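Local coordinates for uncharacterized protein (Thermus thermophilus HB8, PDB 6SCE) that acts as a DNA nuclease in type III CRISPR defence, switched on by the cyclic oligoadenylate second messenger, at residues F260-G265 with E269-S274; K277-K282 with R345-G350; E573-V578 with S600-Y605. All blocks are in the same frame, centred on the assembly; numbering follows the deposited sequence.

Interactions 1 and 2 follow each other along the chain: helix 268-276 packs on edge strand 260-262 in interaction 1, and the linker leaving that helix lies along edge strand 342-347 of the next sheet in interaction 2. All three are partly buried; the first two lie at sheet edges and rest on polar bonds, a carboxylate taking a backbone N-H in the first, a serine hydroxyl and a water serving strand backbone in the second. Interaction 3, centred about 29 Å from interaction 1, belongs to the C-terminal domain. It joins helix 561-579 to inner strand 603-607 largely by van der Waals packing, with Val575 and Leu603 buried and an asparagine amide at the border.

Interaction 1: F260-G265 with E269-S274; sequences FLVDPG and EEEVAS
Val262 and Glu271 bring the two backbones closest, CA to CA 6.5 Å, where edge strand 260-262 meets the helical segment 269-274. The directions of these short segments differ by 121°. Glu271 carries most of the contact. Its chain bends at chi2 (-66°) and so lies against the strand, with CB 3.9 Å from Phe260 CZ and CG 3.9 Å from Val262 CG1, before the carboxylate reaches the turn beyond. There OE1 accepts the backbone N-H of Asp263, N to OE1 2.9 Å and almost perfectly straight at 176°, although the donor comes from well above the carboxylate plane. Phe260 supplies the apolar half: its CE2 meets Val272 CG2 at 3.9 Å, while Val262 CG1 rests over one face of the same ring toward its rim. A beta-branched valine suits this short strand, whose other edge bonds to strand 225-229. Asp263 closes the strand with an Asx turn, OD1 taking the N-H of Gly265 at 2.8 Å, and the same oxygen is in a salt bridge with Lys232. The other oxygen of Glu271, OE2, pairs with Arg266, which also holds Glu270. Glutamate is thus well chosen here: methylenes long enough to cover apolar neighbours, and two oxygens that divide their work, one satisfying a backbone N-H at the strand's end and the other an arginine, whose charge would probably stabilise the ionised carboxylate.

Interaction 2: K277-K282 with R345-G350; sequences KGKASK and RSFLSG
Ser281 grips the backbone of Phe347: its OG accepts the N-H of Phe347 at 2.8 Å, with an angle of 164° at the hydrogen. OG stands anti to its own carbonyl carbon (chi1 -61°), which points the hydroxyl at the strand. Beside it, a water takes the N-H of Ser281, N to water 2.9 Å, and donates to Phe347 O at 2.8 Å. Lys279 adds a CH-pi contact, its CB lying over the face of the Phe347 ring at 4.2 Å from the centroid, with CD over a face nearer the rim. Lys279 O comes within 3.3 Å of Phe347 CD2. Further out, the ring rests on Glu326 and Leu329 of helix 326-338. A serine in place of Phe347 would probably leave the methylenes of Lys279 without their aromatic surface and open a gap beside Glu326 and Leu329. The lysine's NZ turns back to the end of helix 268-276, bonding Leu275 O in its last turn and, at 3.3 Å, Lys277 O just beyond it, where the partly negative helix end would be expected to favour a cation. Ser346 and Leu348 bond strand 316-321, so the backbone N-H and carbonyl of Phe347 face outward from the edge of this Rossmann-like sheet, consistent with a CARF domain. A serine and a water therefore do what a further strand would do, satisfying both groups while the linker stays irregular.

Interaction 3: E573-V578 with S600-Y605; sequences ELVRSV and SPNLVY
Val575 presses its CG1 against the amide of Asn602, 3.4 Å from ND2, the two side chains approaching from opposite directions. The setting is the C-terminal domain, whose sequence and topology are consistent with a PD-(D/E)XK nuclease fold: helix 561-579 makes the beta-alpha-beta crossover between parallel strands 551-558 and 584-592, and strand 603-607 lies next in the sheet. The contact ties the later turns of that helix to the entrance of strand 603-607. Asn602 CG sits between the backbone N and the carbonyl carbon (chi1 72°), which carries the amide toward the helix. Its ND2 donates to the helix carbonyl of Ala572, so the amide nitrogen is held by a polar bond while it abuts the valine. Asparagine suits this border, since a short amide can reach a helix carbonyl while tolerating methyl neighbours. Deeper in, Val575 CG2 meets Leu603 CD2 at 4.3 Å. Leu603 also leans on Ala568, Met571 and Met587, and Val575 on Phe554, an apolar layer between helix and sheet where branched aliphatic residues fill well. On the helix's more open side, Arg576 bends at chi3 (69°) and holds Glu573 side-on, both nitrogens meeting the single oxygen OE1 in the guanidinium plane: NH2 to OE1 is 2.9 Å and NE to OE1 3.2 Å. NH2 has a second partner in Ser213. Asn602 itself occupies the third position of a type I turn from Ser600 to Leu603, with Pro601, whose ring fixes a suitable phi, just before it. The first residue of the turn is tied to the strand by Tyr605, whose OH donates to Ser600 OG at 3.2 Å.

Interaction 1: F260-G265 with E269-S274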
ATOM      1  N   PHE A 260       5.986  13.252  -1.212  1.00 30.93           N
ATOM      2  CA  PHE A 260       6.183  14.246  -0.174  1.00 32.87           C
ATOM      3  C   PHE A 260       6.595  15.538  -0.891  1.00 33.30           C
ATOM      4  O   PHE A 260       7.760  15.740  -1.223  1.00 33.80           O
ATOM      5  CB  PHE A 260       7.240  13.762   0.804  1.00 34.54           C
ATOM      6  CG  PHE A 260       7.508  14.674   1.968  1.00 36.28           C
ATOM      7  CD1 PHE A 260       6.481  15.318   2.637  1.00 38.51           C
ATOM      8  CD2 PHE A 260       8.796  14.852   2.407  1.00 38.08           C
ATOM      9  CE1 PHE A 260       6.752  16.119   3.726  1.00 41.37           C
ATOM     10  CE2 PHE A 260       9.078  15.640   3.495  1.00 39.57           C
ATOM     11  CZ  PHE A 260       8.048  16.278   4.156  1.00 38.54           C
ATOM     12  N   LEU A 261       5.601  16.374  -1.157  1.00 33.85           N
ATOM     13  CA  LEU A 261       5.795  17.662  -1.841  1.00 31.31           C
ATOM     14  C   LEU A 261       6.286  18.720  -0.872  1.00 31.63           C
ATOM     15  O   LEU A 261       5.630  18.988   0.121  1.00 34.86           O
ATOM     16  CB  LEU A 261       4.482  18.099  -2.449  1.00 31.73           C
ATOM     17  CG  LEU A 261       4.588  19.191  -3.520  1.00 32.97           C
ATOM     18  CD1 LEU A 261       5.130  18.600  -4.804  1.00 33.26           C
ATOM     19  CD2 LEU A 261       3.230  19.821  -3.763  1.00 33.64           C
ATOM     20  N   VAL A 262       7.434  19.309  -1.149  1.00 30.29           N
ATOM     21  CA  VAL A 262       8.085  20.202  -0.212  1.00 31.61           C
ATOM     22  C   VAL A 262       8.437  21.549  -0.814  1.00 31.99           C
ATOM     23  O   VAL A 262       8.681  21.696  -2.027  1.00 32.40           O
ATOM     24  CB  VAL A 262       9.358  19.596   0.444  1.00 34.00           C
ATOM     25  CG1 VAL A 262       9.018  18.364   1.275  1.00 36.10           C
ATOM     26  CG2 VAL A 262      10.424  19.271  -0.587  1.00 33.32           C
ATOM     27  N   ASP A 263       8.494  22.526   0.077  1.00 33.21           N
ATOM     28  CA  ASP A 263       8.868  23.897  -0.281  1.00 35.24           C
ATOM     29  C   ASP A 263      10.378  23.906  -0.493  1.00 33.09           C
ATOM     30  O   ASP A 263      11.126  23.616   0.432  1.00 34.48           O
ATOM     31  CB  ASP A 263       8.395  24.833   0.849  1.00 37.23           C
ATOM     32  CG  ASP A 263       8.746  26.307   0.623  1.00 42.59           C
ATOM     33  OD1 ASP A 263       9.506  26.646  -0.314  1.00 40.92           O
ATOM     34  OD2 ASP A 263       8.239  27.109   1.439  1.00 43.57           O
ATOM     35  N   PRO A 264      10.837  24.225  -1.720  1.00 33.68           N
ATOM     36  CA  PRO A 264      12.264  24.241  -1.988  1.00 36.71           C
ATOM     37  C   PRO A 264      12.993  25.301  -1.168  1.00 38.66           C
ATOM     38  O   PRO A 264      14.188  25.220  -1.011  1.00 42.77           O
ATOM     39  CB  PRO A 264      12.336  24.547  -3.491  1.00 37.80           C
ATOM     40  CG  PRO A 264      11.079  25.291  -3.781  1.00 37.49           C
ATOM     41  CD  PRO A 264      10.050  24.628  -2.907  1.00 35.71           C
ATOM     42  N   GLY A 265      12.248  26.250  -0.609  1.00 42.72           N
ATOM     43  CA  GLY A 265      12.834  27.296   0.214  1.00 45.39           C
ATOM     44  C   GLY A 265      13.080  26.875   1.642  1.00 48.52           C
ATOM     45  O   GLY A 265      13.627  27.664   2.391  1.00 47.65           O
ATOM     46  N   GLU A 269      13.951  19.073   7.331  1.00 38.02           N
ATOM     47  CA  GLU A 269      13.603  18.918   8.767  1.00 40.79           C
ATOM     48  C   GLU A 269      12.357  19.724   9.168  1.00 41.77           C
ATOM     49  O   GLU A 269      11.545  19.275   9.984  1.00 42.87           O
ATOM     50  CB  GLU A 269      14.771  19.321   9.671  1.00 43.00           C
ATOM     51  N   GLU A 270      12.209  20.917   8.604  1.00 41.93           N
ATOM     52  CA  GLU A 270      11.060  21.772   8.910  1.00 42.72           C
ATOM     53  C   GLU A 270       9.810  21.269   8.243  1.00 39.14           C
ATOM     54  O   GLU A 270       8.720  21.322   8.815  1.00 38.74           O
ATOM     55  CB  GLU A 270      11.310  23.219   8.450  1.00 48.21           C
ATOM     56  CG  GLU A 270      12.316  23.984   9.286  1.00 56.17           C
ATOM     57  CD  GLU A 270      12.503  25.435   8.817  1.00 59.12           C
ATOM     58  OE1 GLU A 270      13.504  26.047   9.250  1.00 59.82           O
ATOM     59  OE2 GLU A 270      11.679  25.943   8.004  1.00 56.26           O
ATOM     60  N   GLU A 271       9.953  20.778   7.018  1.00 37.64           N
ATOM     61  CA  GLU A 271       8.804  20.234   6.294  1.00 38.58           C
ATOM     62  C   GLU A 271       8.262  18.974   7.000  1.00 37.17           C
ATOM     63  O   GLU A 271       7.049  18.744   7.041  1.00 37.97           O
ATOM     64  CB  GLU A 271       9.200  19.904   4.846  1.00 41.27           C
ATOM     65  CG  GLU A 271       9.608  21.108   4.018  1.00 42.91           C
ATOM     66  CD  GLU A 271       8.457  22.062   3.794  1.00 49.13           C
ATOM     67  OE1 GLU A 271       7.710  21.877   2.834  1.00 45.22           O
ATOM     68  OE2 GLU A 271       8.304  23.015   4.593  1.00 57.68           O
ATOM     69  N   VAL A 272       9.161  18.158   7.540  1.00 38.41           N
ATOM     70  CA  VAL A 272       8.741  16.938   8.238  1.00 39.00           C
ATOM     71  C   VAL A 272       8.057  17.319   9.548  1.00 38.10           C
ATOM     72  O   VAL A 272       6.975  16.837   9.845  1.00 37.88           O
ATOM     73  CB  VAL A 272       9.927  16.017   8.508  1.00 39.67           C
ATOM     74  CG1 VAL A 272       9.532  14.909   9.484  1.00 40.88           C
ATOM     75  CG2 VAL A 272      10.427  15.449   7.186  1.00 39.73           C
ATOM     76  N   ALA A 273       8.689  18.213  10.303  1.00 42.98           N
ATOM     77  CA  ALA A 273       8.102  18.744  11.531  1.00 43.16           C
ATOM     78  C   ALA A 273       6.697  19.301  11.339  1.00 46.44           C
ATOM     79  O   ALA A 273       5.834  19.069  12.193  1.00 44.98           O
ATOM     80  CB  ALA A 273       9.006  19.796  12.149  1.00 47.50           C
ATOM     81  N   SER A 274       6.444  20.013  10.237  1.00 45.18           N
ATOM     82  CA  SER A 274       5.091  20.549   9.977  1.00 48.55           C
ATOM     83  C   SER A 274       4.069  19.448   9.788  1.00 49.68           C
ATOM     84  O   SER A 274       2.927  19.564  10.218  1.00 50.69           O
ATOM     85  CB  SER A 274       5.062  21.447   8.742  1.00 49.60           C
ATOM     86  OG  SER A 274       5.816  22.618   8.961  1.00 56.25           O
TER

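Interaction 2: K277-K282 with R345-G350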
ATOM      1  N   LYS A 277       3.410  18.094  13.462  1.00 55.15           N
ATOM      2  CA  LYS A 277       3.217  19.068  14.564  1.00 61.74           C
ATOM      3  C   LYS A 277       1.774  19.195  15.064  1.00 59.37           C
ATOM      4  O   LYS A 277       0.828  19.022  14.295  1.00 55.44           O
ATOM      5  CB  LYS A 277       3.701  20.473  14.130  1.00 63.37           C
ATOM      6  CG  LYS A 277       3.526  21.571  15.173  1.00 64.56           C
ATOM      7  N   GLY A 278       1.633  19.520  16.354  1.00 59.28           N
ATOM      8  CA  GLY A 278       0.356  19.928  16.947  1.00 59.18           C
ATOM      9  C   GLY A 278      -0.674  18.843  17.196  1.00 61.13           C
ATOM     10  O   GLY A 278      -1.843  19.148  17.427  1.00 67.27           O
ATOM     11  N   LYS A 279      -0.255  17.580  17.171  1.00 56.25           N
ATOM     12  CA  LYS A 279      -1.200  16.460  17.246  1.00 61.68           C
ATOM     13  C   LYS A 279      -1.232  15.710  18.585  1.00 54.59           C
ATOM     14  O   LYS A 279      -2.159  14.940  18.815  1.00 59.20           O
ATOM     15  CB  LYS A 279      -0.926  15.462  16.115  1.00 61.36           C
ATOM     16  CG  LYS A 279      -0.701  16.130  14.768  1.00 65.93           C
ATOM     17  CD  LYS A 279      -1.287  15.333  13.616  1.00 65.16           C
ATOM     18  CE  LYS A 279      -0.538  15.596  12.316  1.00 65.14           C
ATOM     19  NZ  LYS A 279      -0.400  17.042  12.015  1.00 72.05           N
ATOM     20  N   ALA A 280      -0.265  15.949  19.474  1.00 50.85           N
ATOM     21  CA  ALA A 280      -0.124  15.138  20.685  1.00 48.24           C
ATOM     22  C   ALA A 280      -1.453  14.907  21.374  1.00 44.48           C
ATOM     23  O   ALA A 280      -2.146  15.853  21.716  1.00 47.04           O
ATOM     24  CB  ALA A 280       0.875  15.759  21.651  1.00 51.14           C
ATOM     25  N   SER A 281      -1.814  13.640  21.559  1.00 35.55           N
ATOM     26  CA  SER A 281      -3.028  13.267  22.262  1.00 36.73           C
ATOM     27  C   SER A 281      -2.723  13.289  23.757  1.00 36.70           C
ATOM     28  O   SER A 281      -1.623  12.894  24.184  1.00 34.93           O
ATOM     29  CB  SER A 281      -3.482  11.856  21.828  1.00 37.56           C
ATOM     30  OG  SER A 281      -3.758  11.801  20.433  1.00 37.88           O
ATOM     31  N   LYS A 282      -3.699  13.734  24.547  1.00 35.88           N
ATOM     32  CA  LYS A 282      -3.507  13.944  25.977  1.00 40.02           C
ATOM     33  C   LYS A 282      -4.207  12.919  26.819  1.00 36.19           C
ATOM     34  O   LYS A 282      -3.766  12.633  27.922  1.00 35.83           O
ATOM     35  CB  LYS A 282      -4.046  15.329  26.400  1.00 41.90           C
ATOM     36  CG  LYS A 282      -3.461  16.505  25.655  1.00 45.13           C
ATOM     37  CD  LYS A 282      -2.009  16.695  26.025  1.00 47.50           C
ATOM     38  CE  LYS A 282      -1.427  17.933  25.371  1.00 50.49           C
ATOM     39  NZ  LYS A 282       0.038  17.757  25.190  1.00 53.78           N
ATOM     40  N   ARG A 345     -10.221   7.498  18.842  1.00 33.86           N
ATOM     41  CA  ARG A 345      -8.971   7.586  18.129  1.00 35.77           C
ATOM     42  C   ARG A 345      -7.972   8.187  19.039  1.00 37.04           C
ATOM     43  O   ARG A 345      -8.333   8.969  19.912  1.00 36.23           O
ATOM     44  CB  ARG A 345      -9.113   8.471  16.899  1.00 40.37           C
ATOM     45  CG  ARG A 345      -9.833   9.791  17.160  1.00 45.79           C
ATOM     46  CD  ARG A 345      -9.965  10.601  15.879  1.00 50.33           C
ATOM     47  NE  ARG A 345      -8.760  11.377  15.643  1.00 56.55           N
ATOM     48  CZ  ARG A 345      -8.550  12.169  14.597  1.00 63.55           C
ATOM     49  NH1 ARG A 345      -9.462  12.299  13.630  1.00 65.16           N
ATOM     50  NH2 ARG A 345      -7.395  12.815  14.509  1.00 66.57           N
ATOM     51  N   SER A 346      -6.711   7.856  18.829  1.00 32.66           N
ATOM     52  CA  SER A 346      -5.645   8.555  19.486  1.00 32.65           C
ATOM     53  C   SER A 346      -4.408   8.505  18.619  1.00 31.92           C
ATOM     54  O   SER A 346      -4.252   7.581  17.803  1.00 31.77           O
ATOM     55  CB  SER A 346      -5.359   7.933  20.863  1.00 34.46           C
ATOM     56  OG  SER A 346      -4.497   8.779  21.618  1.00 34.06           O
ATOM     57  N   PHE A 347      -3.539   9.506  18.773  1.00 30.64           N
ATOM     58  CA  PHE A 347      -2.227   9.509  18.141  1.00 31.45           C
ATOM     59  C   PHE A 347      -1.145   8.906  19.027  1.00 32.48           C
ATOM     60  O   PHE A 347      -1.046   9.213  20.250  1.00 32.46           O
ATOM     61  CB  PHE A 347      -1.798  10.920  17.738  1.00 30.62           C
ATOM     62  CG  PHE A 347      -2.579  11.499  16.608  1.00 35.91           C
ATOM     63  CD1 PHE A 347      -2.495  10.953  15.329  1.00 34.34           C
ATOM     64  CD2 PHE A 347      -3.403  12.607  16.813  1.00 36.38           C
ATOM     65  CE1 PHE A 347      -3.208  11.503  14.276  1.00 35.07           C
ATOM     66  CE2 PHE A 347      -4.120  13.161  15.757  1.00 39.65           C
ATOM     67  CZ  PHE A 347      -4.031  12.593  14.487  1.00 36.37           C
ATOM     68  N   LEU A 348      -0.284   8.104  18.400  1.00 30.74           N
ATOM     69  CA  LEU A 348       0.977   7.650  19.005  1.00 30.29           C
ATOM     70  C   LEU A 348       2.031   8.722  18.809  1.00 29.82           C
ATOM     71  O   LEU A 348       1.918   9.513  17.882  1.00 31.16           O
ATOM     72  CB  LEU A 348       1.462   6.354  18.360  1.00 30.86           C
ATOM     73  CG  LEU A 348       0.443   5.223  18.323  1.00 30.66           C
ATOM     74  CD1 LEU A 348       1.069   4.041  17.578  1.00 30.07           C
ATOM     75  CD2 LEU A 348      -0.045   4.816  19.721  1.00 29.24           C
ATOM     76  N   SER A 349       3.032   8.758  19.687  1.00 30.35           N
ATOM     77  CA  SER A 349       4.155   9.666  19.548  1.00 31.07           C
ATOM     78  C   SER A 349       4.890   9.399  18.242  1.00 33.40           C
ATOM     79  O   SER A 349       5.356  10.326  17.595  1.00 33.06           O
ATOM     80  CB  SER A 349       5.130   9.518  20.724  1.00 33.56           C
ATOM     81  OG  SER A 349       4.470   9.785  21.948  1.00 34.73           O
ATOM     82  N   GLY A 350       4.965   8.131  17.836  1.00 29.13           N
ATOM     83  CA  GLY A 350       5.598   7.810  16.559  1.00 30.51           C
ATOM     84  C   GLY A 350       5.409   6.338  16.209  1.00 27.02           C
ATOM     85  O   GLY A 350       4.835   5.575  16.986  1.00 26.23           O
TER
HETATM   86  O   HOH W   1       0.126  11.683  20.625  1.00 34.75           O

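Interaction 3: E573-V578 with S600-Y605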
ATOM      1  N   GLU A 573      -0.228   3.314 -11.280  1.00 40.82           N
ATOM      2  CA  GLU A 573       0.063   4.043 -10.041  1.00 42.13           C
ATOM      3  C   GLU A 573      -1.217   4.388  -9.298  1.00 39.52           C
ATOM      4  O   GLU A 573      -1.234   4.374  -8.065  1.00 36.84           O
ATOM      5  CB  GLU A 573       0.861   5.322 -10.331  1.00 42.86           C
ATOM      6  CG  GLU A 573       2.179   5.094 -11.061  1.00 44.91           C
ATOM      7  CD  GLU A 573       3.165   4.240 -10.290  1.00 48.50           C
ATOM      8  OE1 GLU A 573       3.061   4.149  -9.051  1.00 50.24           O
ATOM      9  OE2 GLU A 573       4.053   3.647 -10.931  1.00 59.94           O
ATOM     10  N   LEU A 574      -2.275   4.725 -10.036  1.00 34.74           N
ATOM     11  CA  LEU A 574      -3.575   4.982  -9.412  1.00 38.00           C
ATOM     12  C   LEU A 574      -4.058   3.717  -8.715  1.00 35.46           C
ATOM     13  O   LEU A 574      -4.540   3.761  -7.588  1.00 33.90           O
ATOM     14  CB  LEU A 574      -4.621   5.427 -10.453  1.00 38.20           C
ATOM     15  CG  LEU A 574      -6.066   5.481  -9.964  1.00 41.71           C
ATOM     16  CD1 LEU A 574      -6.225   6.649  -8.990  1.00 42.12           C
ATOM     17  CD2 LEU A 574      -7.053   5.555 -11.125  1.00 43.74           C
ATOM     18  N   VAL A 575      -3.942   2.591  -9.412  1.00 34.57           N
ATOM     19  CA  VAL A 575      -4.382   1.309  -8.863  1.00 35.95           C
ATOM     20  C   VAL A 575      -3.608   1.018  -7.569  1.00 34.94           C
ATOM     21  O   VAL A 575      -4.214   0.712  -6.540  1.00 33.73           O
ATOM     22  CB  VAL A 575      -4.214   0.184  -9.902  1.00 35.90           C
ATOM     23  CG1 VAL A 575      -4.365  -1.207  -9.263  1.00 34.38           C
ATOM     24  CG2 VAL A 575      -5.244   0.365 -11.028  1.00 36.10           C
ATOM     25  N   ARG A 576      -2.282   1.158  -7.632  1.00 34.81           N
ATOM     26  CA  ARG A 576      -1.424   0.887  -6.490  1.00 38.05           C
ATOM     27  C   ARG A 576      -1.737   1.790  -5.310  1.00 35.46           C
ATOM     28  O   ARG A 576      -1.932   1.319  -4.186  1.00 32.80           O
ATOM     29  CB  ARG A 576       0.071   1.027  -6.859  1.00 41.01           C
ATOM     30  CG  ARG A 576       1.023   0.852  -5.666  1.00 46.21           C
ATOM     31  CD  ARG A 576       2.498   0.848  -6.074  1.00 52.84           C
ATOM     32  NE  ARG A 576       2.967   2.163  -6.531  1.00 59.41           N
ATOM     33  CZ  ARG A 576       3.537   3.106  -5.765  1.00 64.67           C
ATOM     34  NH1 ARG A 576       3.747   2.922  -4.464  1.00 67.69           N
ATOM     35  NH2 ARG A 576       3.906   4.261  -6.311  1.00 65.35           N
ATOM     36  N   SER A 577      -1.781   3.088  -5.565  1.00 35.67           N
ATOM     37  CA  SER A 577      -1.873   4.061  -4.486  0.50 36.87           C
ATOM     38  C   SER A 577      -3.267   4.144  -3.888  1.00 35.57           C
ATOM     39  O   SER A 577      -3.422   4.080  -2.668  1.00 35.40           O
ATOM     40  CB  SER A 577      -1.415   5.424  -4.976  0.50 38.55           C
ATOM     41  OG  SER A 577      -0.055   5.349  -5.341  0.50 41.90           O
ATOM     42  N   VAL A 578      -4.278   4.265  -4.748  1.00 32.15           N
ATOM     43  CA  VAL A 578      -5.633   4.461  -4.290  1.00 32.75           C
ATOM     44  C   VAL A 578      -6.361   3.118  -4.053  1.00 33.16           C
ATOM     45  O   VAL A 578      -7.080   2.975  -3.065  1.00 35.22           O
ATOM     46  CB  VAL A 578      -6.438   5.350  -5.265  1.00 34.53           C
ATOM     47  CG1 VAL A 578      -7.887   5.449  -4.821  1.00 33.36           C
ATOM     48  CG2 VAL A 578      -5.786   6.736  -5.377  1.00 35.70           C
ATOM     49  N   SER A 600       2.847  -5.202 -17.099  1.00 67.75           N
ATOM     50  CA  SER A 600       2.089  -4.458 -16.099  1.00 67.68           C
ATOM     51  C   SER A 600       1.704  -5.436 -14.993  1.00 67.18           C
ATOM     52  O   SER A 600       0.721  -6.169 -15.127  1.00 67.83           O
ATOM     53  CB  SER A 600       0.846  -3.822 -16.726  1.00 69.17           C
ATOM     54  OG  SER A 600       1.139  -3.150 -17.951  1.00 65.96           O
ATOM     55  N   PRO A 601       2.487  -5.465 -13.902  1.00 57.08           N
ATOM     56  CA  PRO A 601       2.203  -6.380 -12.790  1.00 57.73           C
ATOM     57  C   PRO A 601       0.803  -6.248 -12.170  1.00 50.19           C
ATOM     58  O   PRO A 601       0.286  -7.228 -11.641  1.00 51.83           O
ATOM     59  CB  PRO A 601       3.267  -6.017 -11.741  1.00 59.10           C
ATOM     60  CG  PRO A 601       4.351  -5.328 -12.501  1.00 61.75           C
ATOM     61  CD  PRO A 601       3.666  -4.624 -13.639  1.00 59.43           C
ATOM     62  N   ASN A 602       0.206  -5.065 -12.212  1.00 41.55           N
ATOM     63  CA  ASN A 602      -1.125  -4.887 -11.611  1.00 42.45           C
ATOM     64  C   ASN A 602      -2.236  -4.577 -12.605  1.00 39.36           C
ATOM     65  O   ASN A 602      -3.342  -4.267 -12.195  1.00 38.53           O
ATOM     66  CB  ASN A 602      -1.098  -3.861 -10.462  1.00 41.24           C
ATOM     67  CG  ASN A 602      -0.923  -2.433 -10.926  1.00 41.87           C
ATOM     68  OD1 ASN A 602      -0.634  -2.171 -12.084  1.00 43.63           O
ATOM     69  ND2 ASN A 602      -1.076  -1.482  -9.988  1.00 42.03           N
ATOM     70  N   LEU A 603      -1.965  -4.677 -13.899  1.00 40.17           N
ATOM     71  CA  LEU A 603      -3.029  -4.473 -14.904  1.00 40.98           C
ATOM     72  C   LEU A 603      -3.309  -5.759 -15.675  1.00 43.60           C
ATOM     73  O   LEU A 603      -2.421  -6.594 -15.812  1.00 44.36           O
ATOM     74  CB  LEU A 603      -2.659  -3.362 -15.866  1.00 39.66           C
ATOM     75  CG  LEU A 603      -2.223  -2.042 -15.231  1.00 41.05           C
ATOM     76  CD1 LEU A 603      -1.801  -1.051 -16.307  1.00 41.96           C
ATOM     77  CD2 LEU A 603      -3.350  -1.462 -14.387  1.00 39.28           C
ATOM     78  N   VAL A 604      -4.551  -5.910 -16.130  1.00 41.00           N
ATOM     79  CA  VAL A 604      -4.997  -7.057 -16.926  1.00 44.01           C
ATOM     80  C   VAL A 604      -5.606  -6.468 -18.209  1.00 45.78           C
ATOM     81  O   VAL A 604      -6.378  -5.511 -18.151  1.00 43.12           O
ATOM     82  CB  VAL A 604      -6.047  -7.902 -16.163  1.00 45.34           C
ATOM     83  CG1 VAL A 604      -6.630  -9.011 -17.035  1.00 46.97           C
ATOM     84  CG2 VAL A 604      -5.443  -8.494 -14.900  1.00 44.15           C
ATOM     85  N   TYR A 605      -5.215  -7.012 -19.358  1.00 46.70           N
ATOM     86  CA  TYR A 605      -5.617  -6.476 -20.655  1.00 48.28           C
ATOM     87  C   TYR A 605      -6.597  -7.416 -21.338  1.00 49.99           C
ATOM     88  O   TYR A 605      -6.321  -8.613 -21.477  1.00 47.00           O
ATOM     89  CB  TYR A 605      -4.396  -6.290 -21.538  1.00 47.99           C
ATOM     90  CG  TYR A 605      -3.526  -5.156 -21.078  1.00 48.87           C
ATOM     91  CD1 TYR A 605      -2.519  -5.359 -20.139  1.00 48.66           C
ATOM     92  CD2 TYR A 605      -3.722  -3.881 -21.562  1.00 48.49           C
ATOM     93  CE1 TYR A 605      -1.721  -4.308 -19.720  1.00 49.19           C
ATOM     94  CE2 TYR A 605      -2.934  -2.830 -21.151  1.00 52.80           C
ATOM     95  CZ  TYR A 605      -1.937  -3.045 -20.228  1.00 48.42           C
ATOM     96  OH  TYR A 605      -1.167  -1.980 -19.833  1.00 50.33           O
TER